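Local coordinates for bartonella effector protein (Bep) substrate of VirB T4SS (Bartonella sp. AR 15-3, PDB 4M16) that probably transfers AMP from ATP to tyrosine or threonine hydroxyls of target proteins, this chain being its N-terminal Fic domain, at residues R68-G71 with S72-W76; I165-E168 with K169-E172; I188-A191 with C192-M196. One frame throughout, in Å; residues are numbered along the deposited sequence.

Interaction 1. Residues R68-G71 with S72-W76; sequences RLFG and SAFEW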
ATOM      1  N   ARG A  68      -9.251  -6.550   6.016  1.00 17.91           N
ATOM      2  CA  ARG A  68      -8.701  -7.744   6.671  1.00 18.17           C
ATOM      3  C   ARG A  68      -7.512  -7.466   7.585  1.00 17.01           C
ATOM      4  O   ARG A  68      -7.442  -7.972   8.730  1.00 16.83           O
ATOM      5  CB  ARG A  68      -8.270  -8.800   5.626  1.00 18.26           C
ATOM      6  CG  ARG A  68      -9.423  -9.481   4.875  1.00 19.45           C
ATOM      7  CD  ARG A  68     -10.247 -10.411   5.768  1.00 21.27           C
ATOM      8  NE  ARG A  68      -9.400 -11.459   6.342  1.00 22.27           N
ATOM      9  CZ  ARG A  68      -8.978 -12.549   5.707  1.00 23.20           C
ATOM     10  NH1 ARG A  68      -9.345 -12.800   4.459  1.00 23.34           N
ATOM     11  NH2 ARG A  68      -8.164 -13.389   6.330  1.00 24.19           N
ATOM     12  N   LEU A  69      -6.578  -6.687   7.048  1.00 17.10           N
ATOM     13  CA  LEU A  69      -5.307  -6.407   7.714  1.00 17.24           C
ATOM     14  C   LEU A  69      -5.470  -5.544   8.965  1.00 17.23           C
ATOM     15  O   LEU A  69      -4.757  -5.748   9.909  1.00 17.07           O
ATOM     16  CB  LEU A  69      -4.308  -5.715   6.784  1.00 17.53           C
ATOM     17  CG  LEU A  69      -3.668  -6.610   5.718  1.00 19.02           C
ATOM     18  CD1 LEU A  69      -2.986  -5.839   4.554  1.00 19.38           C
ATOM     19  CD2 LEU A  69      -2.720  -7.568   6.358  1.00 20.23           C
ATOM     20  N   PHE A  70      -6.392  -4.594   8.946  1.00 17.67           N
ATOM     21  CA  PHE A  70      -6.481  -3.539   9.970  1.00 17.21           C
ATOM     22  C   PHE A  70      -7.856  -3.386  10.614  1.00 18.15           C
ATOM     23  O   PHE A  70      -8.073  -2.442  11.383  1.00 18.98           O
ATOM     24  CB  PHE A  70      -6.105  -2.185   9.322  1.00 16.89           C
ATOM     25  CG  PHE A  70      -4.705  -2.141   8.828  1.00 15.73           C
ATOM     26  CD1 PHE A  70      -3.660  -2.116   9.741  1.00 16.14           C
ATOM     27  CD2 PHE A  70      -4.408  -2.209   7.467  1.00 15.35           C
ATOM     28  CE1 PHE A  70      -2.349  -2.168   9.340  1.00 15.84           C
ATOM     29  CE2 PHE A  70      -3.072  -2.224   7.054  1.00 14.92           C
ATOM     30  CZ  PHE A  70      -2.054  -2.186   7.974  1.00 15.01           C
ATOM     31  N   GLY A  71      -8.763  -4.301  10.344  1.00 18.14           N
ATOM     32  CA  GLY A  71     -10.137  -4.192  10.773  1.00 18.61           C
ATOM     33  C   GLY A  71     -10.279  -4.398  12.254  1.00 18.84           C
ATOM     34  O   GLY A  71     -11.114  -3.738  12.905  1.00 18.50           O
ATOM     35  N   SER A  72      -9.414  -5.233  12.837  1.00 18.50           N
ATOM     36  CA  SER A  72      -9.410  -5.334  14.296  1.00 19.78           C
ATOM     37  C   SER A  72      -8.984  -4.051  15.009  1.00 19.85           C
ATOM     38  O   SER A  72      -9.390  -3.806  16.189  1.00 20.58           O
ATOM     39  CB  SER A  72      -8.545  -6.505  14.769  1.00 20.66           C
ATOM     40  OG  SER A  72      -9.214  -7.712  14.449  1.00 22.45           O
ATOM     41  N   ALA A  73      -8.186  -3.229  14.329  1.00 18.57           N
ATOM     42  CA  ALA A  73      -7.649  -2.001  14.936  1.00 19.07           C
ATOM     43  C   ALA A  73      -8.406  -0.720  14.637  1.00 18.77           C
ATOM     44  O   ALA A  73      -8.601   0.113  15.545  1.00 18.62           O
ATOM     45  CB  ALA A  73      -6.189  -1.841  14.580  1.00 18.60           C
ATOM     46  N   PHE A  74      -8.811  -0.535  13.372  1.00 18.08           N
ATOM     47  CA  PHE A  74      -9.405   0.726  12.934  1.00 18.09           C
ATOM     48  C   PHE A  74     -10.811   0.621  12.368  1.00 18.37           C
ATOM     49  O   PHE A  74     -11.096  -0.240  11.485  1.00 18.09           O
ATOM     50  CB  PHE A  74      -8.486   1.386  11.895  1.00 17.79           C
ATOM     51  CG  PHE A  74      -7.094   1.640  12.397  1.00 17.93           C
ATOM     52  CD1 PHE A  74      -6.878   2.407  13.495  1.00 18.64           C
ATOM     53  CD2 PHE A  74      -6.014   1.131  11.739  1.00 18.23           C
ATOM     54  CE1 PHE A  74      -5.610   2.636  13.974  1.00 18.13           C
ATOM     55  CE2 PHE A  74      -4.725   1.383  12.171  1.00 18.61           C
ATOM     56  CZ  PHE A  74      -4.519   2.134  13.280  1.00 18.50           C
ATOM     57  N   GLU A  75     -11.700   1.484  12.890  1.00 18.57           N
ATOM     58  CA  GLU A  75     -13.049   1.631  12.390  1.00 19.36           C
ATOM     59  C   GLU A  75     -13.071   1.899  10.900  1.00 19.04           C
ATOM     60  O   GLU A  75     -14.012   1.498  10.212  1.00 19.62           O
ATOM     61  CB  GLU A  75     -13.813   2.756  13.140  1.00 20.19           C
ATOM     62  CG  GLU A  75     -14.129   2.447  14.579  1.00 20.80           C
ATOM     63  CD  GLU A  75     -14.811   3.610  15.299  1.00 21.99           C
ATOM     64  OE1 GLU A  75     -15.699   4.264  14.700  1.00 22.65           O
ATOM     65  OE2 GLU A  75     -14.452   3.858  16.474  1.00 22.08           O
ATOM     66  N   TRP A  76     -12.024   2.572  10.402  1.00 17.98           N
ATOM     67  CA  TRP A  76     -11.979   3.040   9.029  1.00 17.44           C
ATOM     68  C   TRP A  76     -11.222   2.068   8.117  1.00 17.17           C
ATOM     69  O   TRP A  76     -11.028   2.364   6.931  1.00 18.27           O
ATOM     70  CB  TRP A  76     -11.371   4.471   8.934  1.00 16.75           C
ATOM     71  CG  TRP A  76     -10.121   4.651   9.744  1.00 16.45           C
ATOM     72  CD1 TRP A  76     -10.033   5.218  10.977  1.00 16.57           C
ATOM     73  CD2 TRP A  76      -8.786   4.306   9.372  1.00 15.61           C
ATOM     74  NE1 TRP A  76      -8.746   5.216  11.423  1.00 16.01           N
ATOM     75  CE2 TRP A  76      -7.947   4.680  10.445  1.00 15.98           C
ATOM     76  CE3 TRP A  76      -8.215   3.768   8.230  1.00 16.30           C
ATOM     77  CZ2 TRP A  76      -6.582   4.491  10.426  1.00 15.95           C
ATOM     78  CZ3 TRP A  76      -6.854   3.584   8.200  1.00 15.36           C
ATOM     79  CH2 TRP A  76      -6.050   3.889   9.318  1.00 15.95           C
TER
HETATM   80  O   HOH W   1      -7.382  -7.027  11.584  1.00 21.17           O
HETATM   81  O   HOH W   2     -12.911  -2.300  11.117  1.00 23.39           O

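Interaction 2. Residues I165-E168 with K169-E172; sequences IFFE and KLAE. With EDO (1,2-ethanediol), chain B.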
ATOM      1  N   ILE A 165       0.998  -6.991  -0.101  1.00 16.40           N
ATOM      2  CA  ILE A 165       0.282  -8.268  -0.237  1.00 16.86           C
ATOM      3  C   ILE A 165      -0.532  -8.289  -1.541  1.00 15.78           C
ATOM      4  O   ILE A 165      -0.638  -9.309  -2.192  1.00 16.00           O
ATOM      5  CB  ILE A 165      -0.581  -8.610   1.023  1.00 17.96           C
ATOM      6  CG1 ILE A 165      -1.255  -9.959   0.886  1.00 19.51           C
ATOM      7  CG2 ILE A 165      -1.609  -7.537   1.346  1.00 17.88           C
ATOM      8  CD1 ILE A 165      -0.251 -11.098   0.863  1.00 20.75           C
ATOM      9  N   PHE A 166      -1.108  -7.167  -1.912  1.00 14.86           N
ATOM     10  CA  PHE A 166      -1.872  -7.051  -3.171  1.00 14.83           C
ATOM     11  C   PHE A 166      -0.979  -7.466  -4.335  1.00 15.05           C
ATOM     12  O   PHE A 166      -1.390  -8.287  -5.160  1.00 14.28           O
ATOM     13  CB  PHE A 166      -2.401  -5.636  -3.390  1.00 15.07           C
ATOM     14  CG  PHE A 166      -3.200  -5.444  -4.656  1.00 15.13           C
ATOM     15  CD1 PHE A 166      -2.558  -5.215  -5.855  1.00 15.19           C
ATOM     16  CD2 PHE A 166      -4.594  -5.401  -4.632  1.00 16.47           C
ATOM     17  CE1 PHE A 166      -3.277  -4.989  -7.014  1.00 15.61           C
ATOM     18  CE2 PHE A 166      -5.329  -5.151  -5.790  1.00 16.85           C
ATOM     19  CZ  PHE A 166      -4.664  -4.959  -6.988  1.00 16.99           C
ATOM     20  N   PHE A 167       0.244  -6.921  -4.377  1.00 13.99           N
ATOM     21  CA  PHE A 167       1.117  -7.223  -5.483  1.00 14.69           C
ATOM     22  C   PHE A 167       1.717  -8.644  -5.433  1.00 15.25           C
ATOM     23  O   PHE A 167       1.997  -9.234  -6.453  1.00 16.42           O
ATOM     24  CB  PHE A 167       2.199  -6.143  -5.645  1.00 14.39           C
ATOM     25  CG  PHE A 167       1.731  -5.035  -6.524  1.00 14.66           C
ATOM     26  CD1 PHE A 167       0.936  -4.022  -6.005  1.00 15.03           C
ATOM     27  CD2 PHE A 167       2.012  -5.029  -7.866  1.00 14.81           C
ATOM     28  CE1 PHE A 167       0.447  -3.012  -6.815  1.00 14.97           C
ATOM     29  CE2 PHE A 167       1.551  -4.000  -8.692  1.00 14.83           C
ATOM     30  CZ  PHE A 167       0.732  -3.012  -8.176  1.00 14.96           C
ATOM     31  N   GLU A 168       1.862  -9.196  -4.246  1.00 16.74           N
ATOM     32  CA  GLU A 168       2.335 -10.572  -4.103  1.00 18.31           C
ATOM     33  C   GLU A 168       1.250 -11.546  -4.643  1.00 18.23           C
ATOM     34  O   GLU A 168       1.568 -12.506  -5.353  1.00 17.47           O
ATOM     35  CB  GLU A 168       2.738 -10.849  -2.638  1.00 20.14           C
ATOM     36  CG  GLU A 168       3.968 -10.045  -2.197  1.00 21.80           C
ATOM     37  CD  GLU A 168       4.368 -10.241  -0.727  1.00 25.74           C
ATOM     38  OE1 GLU A 168       3.483 -10.505   0.099  1.00 29.90           O
ATOM     39  OE2 GLU A 168       5.552 -10.086  -0.383  1.00 25.64           O
ATOM     40  N   LYS A 169      -0.016 -11.276  -4.301  1.00 18.48           N
ATOM     41  CA  LYS A 169      -1.159 -12.049  -4.801  1.00 19.64           C
ATOM     42  C   LYS A 169      -1.324 -11.881  -6.340  1.00 18.79           C
ATOM     43  O   LYS A 169      -1.571 -12.854  -7.082  1.00 17.92           O
ATOM     44  CB  LYS A 169      -2.439 -11.670  -4.046  1.00 21.54           C
ATOM     45  CG  LYS A 169      -2.423 -12.088  -2.556  1.00 23.78           C
ATOM     46  CD  LYS A 169      -2.799 -13.561  -2.390  1.00 27.73           C
ATOM     47  CE  LYS A 169      -3.795 -13.754  -1.249  1.00 29.46           C
ATOM     48  NZ  LYS A 169      -4.631 -15.033  -1.207  1.00 30.08           N
ATOM     49  N   LEU A 170      -1.154 -10.646  -6.812  1.00 17.58           N
ATOM     50  CA  LEU A 170      -1.184 -10.396  -8.254  1.00 17.59           C
ATOM     51  C   LEU A 170      -0.122 -11.186  -9.004  1.00 17.29           C
ATOM     52  O   LEU A 170      -0.403 -11.738 -10.073  1.00 17.77           O
ATOM     53  CB  LEU A 170      -1.020  -8.895  -8.518  1.00 17.85           C
ATOM     54  CG  LEU A 170      -1.030  -8.398  -9.958  1.00 18.60           C
ATOM     55  CD1 LEU A 170      -2.419  -8.536 -10.496  1.00 19.66           C
ATOM     56  CD2 LEU A 170      -0.585  -6.950 -10.104  1.00 18.39           C
ATOM     57  N   ALA A 171       1.116 -11.191  -8.513  1.00 18.25           N
ATOM     58  CA  ALA A 171       2.154 -11.949  -9.150  1.00 18.75           C
ATOM     59  C   ALA A 171       1.886 -13.471  -9.122  1.00 19.86           C
ATOM     60  O   ALA A 171       2.134 -14.185 -10.124  1.00 20.15           O
ATOM     61  CB  ALA A 171       3.520 -11.672  -8.509  1.00 18.98           C
ATOM     62  N   GLU A 172       1.468 -13.995  -7.970  1.00 19.40           N
ATOM     63  CA  GLU A 172       1.110 -15.410  -7.892  1.00 21.03           C
ATOM     64  C   GLU A 172       0.080 -15.782  -8.966  1.00 20.17           C
ATOM     65  O   GLU A 172       0.213 -16.808  -9.653  1.00 20.26           O
ATOM     66  CB  GLU A 172       0.503 -15.738  -6.528  1.00 22.42           C
ATOM     67  CG  GLU A 172       0.359 -17.214  -6.279  1.00 25.09           C
ATOM     68  CD  GLU A 172      -0.350 -17.518  -4.987  1.00 27.12           C
ATOM     69  OE1 GLU A 172      -0.579 -16.626  -4.151  1.00 28.34           O
ATOM     70  OE2 GLU A 172      -0.698 -18.685  -4.801  1.00 30.89           O
TER
HETATM   71  C1  EDO B 301       3.925  -9.302   3.650  1.00 31.19           C
HETATM   72  O1  EDO B 301       3.352  -8.634   2.516  1.00 30.64           O
HETATM   73  C2  EDO B 301       5.454  -9.122   3.693  1.00 32.70           C
HETATM   74  O2  EDO B 301       6.102  -9.358   2.438  1.00 34.61           O
HETATM   75  O   HOH W   3       1.364 -14.932  -2.945  1.00 43.33           O

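Interaction 3. Residues I188-A191 with C192-M196; sequences IMRA and CNDAM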
ATOM      1  N   ILE A 188      12.961  -0.903   0.468  1.00 21.21           N
ATOM      2  CA  ILE A 188      11.653  -0.676  -0.047  1.00 20.92           C
ATOM      3  C   ILE A 188      11.278   0.810  -0.024  1.00 21.06           C
ATOM      4  O   ILE A 188      10.820   1.344  -1.020  1.00 20.21           O
ATOM      5  CB  ILE A 188      10.587  -1.533   0.663  1.00 21.25           C
ATOM      6  CG1 ILE A 188      10.865  -3.021   0.430  1.00 21.57           C
ATOM      7  CG2 ILE A 188       9.214  -1.139   0.140  1.00 21.79           C
ATOM      8  CD1 ILE A 188      10.216  -3.934   1.449  1.00 22.91           C
ATOM      9  N   MET A 189      11.439   1.457   1.126  1.00 21.96           N
ATOM     10  CA  MET A 189      11.039   2.846   1.253  1.00 23.31           C
ATOM     11  C   MET A 189      11.922   3.813   0.431  1.00 23.38           C
ATOM     12  O   MET A 189      11.436   4.839  -0.039  1.00 22.71           O
ATOM     13  CB  MET A 189      10.938   3.236   2.723  1.00 26.50           C
ATOM     14  CG  MET A 189       9.802   2.517   3.473  1.00 27.38           C
ATOM     15  SD  MET A 189       8.218   2.476   2.571  1.00 30.60           S
ATOM     16  CE  MET A 189       8.001   4.231   2.415  1.00 30.89           C
ATOM     17  N   ARG A 190      13.202   3.493   0.261  1.00 24.64           N
ATOM     18  CA  ARG A 190      14.053   4.249  -0.656  1.00 26.31           C
ATOM     19  C   ARG A 190      13.574   4.180  -2.095  1.00 23.16           C
ATOM     20  O   ARG A 190      13.500   5.204  -2.778  1.00 22.29           O
ATOM     21  CB  ARG A 190      15.501   3.767  -0.585  1.00 30.65           C
ATOM     22  CG  ARG A 190      16.415   4.603  -1.474  1.00 35.75           C
ATOM     23  CD  ARG A 190      17.873   4.343  -1.173  1.00 42.66           C
ATOM     24  NE  ARG A 190      18.337   3.122  -1.834  1.00 47.73           N
ATOM     25  CZ  ARG A 190      18.500   1.922  -1.266  1.00 47.62           C
ATOM     26  NH1 ARG A 190      18.276   1.720   0.044  1.00 47.60           N
ATOM     27  NH2 ARG A 190      18.927   0.919  -2.034  1.00 49.41           N
ATOM     28  N   ALA A 191      13.191   2.998  -2.565  1.00 21.18           N
ATOM     29  CA  ALA A 191      12.605   2.901  -3.917  1.00 19.67           C
ATOM     30  C   ALA A 191      11.301   3.684  -4.026  1.00 18.81           C
ATOM     31  O   ALA A 191      11.074   4.353  -4.994  1.00 17.41           O
ATOM     32  CB  ALA A 191      12.371   1.454  -4.304  1.00 19.35           C
ATOM     33  N   CYS A 192      10.445   3.599  -3.012  1.00 18.05           N
ATOM     34  CA  CYS A 192       9.149   4.268  -3.066  1.00 17.91           C
ATOM     35  C   CYS A 192       9.341   5.785  -3.022  1.00 18.77           C
ATOM     36  O   CYS A 192       8.754   6.516  -3.795  1.00 19.22           O
ATOM     37  CB  CYS A 192       8.244   3.813  -1.924  1.00 17.41           C
ATOM     38  SG  CYS A 192       7.692   2.097  -2.058  1.00 17.89           S
ATOM     39  N   ASN A 193      10.194   6.246  -2.118  1.00 21.13           N
ATOM     40  CA  ASN A 193      10.438   7.674  -1.985  1.00 21.87           C
ATOM     41  C   ASN A 193      11.137   8.200  -3.263  1.00 22.91           C
ATOM     42  O   ASN A 193      10.741   9.227  -3.811  1.00 22.40           O
ATOM     43  CB  ASN A 193      11.157   8.004  -0.677  1.00 23.52           C
ATOM     44  CG  ASN A 193      10.271   7.765   0.573  1.00 24.73           C
ATOM     45  OD1 ASN A 193       9.039   7.575   0.515  1.00 24.19           O
ATOM     46  ND2 ASN A 193      10.912   7.796   1.721  1.00 26.90           N
ATOM     47  N   ASP A 194      12.100   7.463  -3.798  1.00 22.95           N
ATOM     48  CA  ASP A 194      12.721   7.874  -5.076  1.00 23.76           C
ATOM     49  C   ASP A 194      11.741   7.957  -6.259  1.00 22.32           C
ATOM     50  O   ASP A 194      11.879   8.849  -7.126  1.00 22.74           O
ATOM     51  CB  ASP A 194      13.893   6.953  -5.461  1.00 25.05           C
ATOM     52  CG  ASP A 194      15.169   7.235  -4.674  1.00 28.33           C
ATOM     53  OD1 ASP A 194      15.212   8.148  -3.847  1.00 28.52           O
ATOM     54  OD2 ASP A 194      16.146   6.500  -4.904  1.00 32.01           O
ATOM     55  N   ALA A 195      10.804   7.019  -6.333  1.00 21.23           N
ATOM     56  CA  ALA A 195       9.788   7.018  -7.393  1.00 21.03           C
ATOM     57  C   ALA A 195       8.998   8.323  -7.375  1.00 21.48           C
ATOM     58  O   ALA A 195       8.660   8.836  -8.435  1.00 22.50           O
ATOM     59  CB  ALA A 195       8.857   5.802  -7.283  1.00 20.57           C
ATOM     60  N   MET A 196       8.746   8.879  -6.194  1.00 20.28           N
ATOM     61  CA  MET A 196       8.009  10.153  -6.105  1.00 22.03           C
ATOM     62  C   MET A 196       8.888  11.380  -6.198  1.00 21.64           C
ATOM     63  O   MET A 196       8.430  12.417  -6.702  1.00 22.44           O
ATOM     64  CB  MET A 196       7.108  10.205  -4.848  1.00 23.61           C
ATOM     65  CG  MET A 196       5.831   9.388  -5.100  1.00 24.23           C
ATOM     66  SD  MET A 196       4.970   9.075  -3.599  1.00 28.45           S
ATOM     67  CE  MET A 196       4.520  10.758  -3.119  1.00 26.86           C
TER

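Interaction 1. Residues R68-G71 with S72-W76
Phe74 sets the rim of its ring against the CB of Phe70, with Phe74 CD2 4.1 Å from Phe70 CB, so the earlier residue, Phe70, meets the ring edge with its methylene. With CG anti to its carbonyl carbon (chi1 -58°), the Phe74 ring is held between two neighbours: Trp76 CZ2 lies over one face near the rim, and the methyl of Ala73 sits over the centre of the opposite face. Small and large apolar residues thus share one buried corner, where the Phe70 side chain also touches Ala161 of helix 159-174.

The turn beneath is gripped by a single carbonyl. Phe70 O accepts Phe74 N at 2.9 Å almost in line with its C=O bond, and Ala73 N at 3.1 Å from well above the carbonyl plane, a more bent bond. Gly71 and Ser72 form the bend between them. One water bridges Arg68 O and Ser72 N, both at 3.0 Å, and so replaces a direct backbone bond as the chain swings off the helix; a second lies between Gly71 O and Phe74 O. Gly71 O is also bonded by Lys24 NZ. The bond from Phe74 N to Phe70 O, spanning four residues, with the N-H three residues on as a bent second donor, closes an alpha-turn that carries the chain from helix 59-70 of the Fic domain into the loop.

Interaction 2. Residues I165-E168 with K169-E172
The Phe167 ring presents its CD2-CE2 bond to Leu170, whose methyl CD2 lies 3.9 Å from Phe167 CE2 and comes in obliquely; the two side chains run alongside each other. The same ring makes an edge-to-face contact with Phe146 and packs on Leu149, both of helix 135-152, so aromatic bulk and a branched aliphatic suit this buried side. A second flat side chain, Phe166, packs on Leu62 and Leu65 of helix 59-70. A third flat group, the Glu168 carboxylate, is gripped at both oxygens by a bound ethanediol, probably from the crystallisation liquor: its O1 donates to Glu168 OE1 at 3.1 Å and its O2 to Glu168 OE2 at 3.0 Å. Glu168 OE2 also accepts the backbone N-H of Phe180, which ties the chain beyond the helix back to it.

All of this belongs to helix 159-174, which runs out of the HPFRAGNEA segment, a divergent form of the Fic signature. Its turns are closed by regular bonds such as Lys169 N to Ile165 O, 3.0 Å. Lys169 CG lies 3.3 Å from that same Ile165 O and beside the Ile165 CD1 methyl, both side chains pointing one way. Bending at chi2 (-82°) and chi3 then steers the ammonium group away to hydrogen-bond Leu48 O. At the exposed Glu172, a water donates to Glu172 OE1 at 2.8 Å and, weakly, to Glu168 O.

Interaction 3. Residues I188-A191 with C192-M196
This is an intrahelical contact, residues four apart along one alpha-helix, and it lies in helix 185-197 of the mainly helical fold of this Fic protein. Four consecutive i to i+4 backbone bonds build it, from Cys192 N to Ile188 O through to Ala195 N to Ala191 O, and the side chains that project from successive turns meet in three pairs.

On the inward side Ile188 and Cys192 lie one turn apart. The Ile188 branch methyl CG2, which stands anti to the backbone N, reaches Cys192 SG at 4.2 Å. Cysteine is compact enough to fit where Met207 of helix 200-214 and Phe146 of helix 135-152 both press on it, while Ala191 and Ala195, lacking bulk, let helix 200-214 approach closely.

A second pair is Met189 and Asn193, which cross at an angle. The methionine chain curls back on itself at chi2 and chi3 and brings its terminal CE to 4.0 Å from Asn193 OD1 and 4.4 Å from Cys192 CB, a flexible thioether tail fitted across the next turn. Asn193 lies with its CG only 3.2 Å from Met189 O, although its ND2 is not placed to bond there.

Toward solvent, Arg190 and Asp194 run side by side in the same direction. Their flat ends are turned 73° apart, and the guanidinium and carboxylate do not meet: Arg190 NE stays 5.1 Å from Asp194 OD2. Opposite charges at this spacing probably attract mildly without forming a salt bridge. The closer approach is of the Arg190 CG methylene to a carboxylate oxygen, Asp194 OD2, at 3.9 Å.

Along the chain the three contacts come in series: interaction 1 at the end of helix 59-70, interaction 2 in helix 159-174 and interaction 3 in helix 185-197, the next helix. Interactions 1 and 2 have centres 20 Å apart yet touch, Leu69 CD1 packing on Ile165 CG2 at 3.9 Å, so helix 59-70 is laid directly against helix 159-174. Interaction 3 stays apart, its nearest atoms about 8 Å from interaction 2 and about 13 Å from interaction 1, on the far side of the chain's centre from the latter. Helix 135-152 is shared by interactions 2 and 3: Phe146 packs on both Phe167 and Cys192, tying the two later helices into one core.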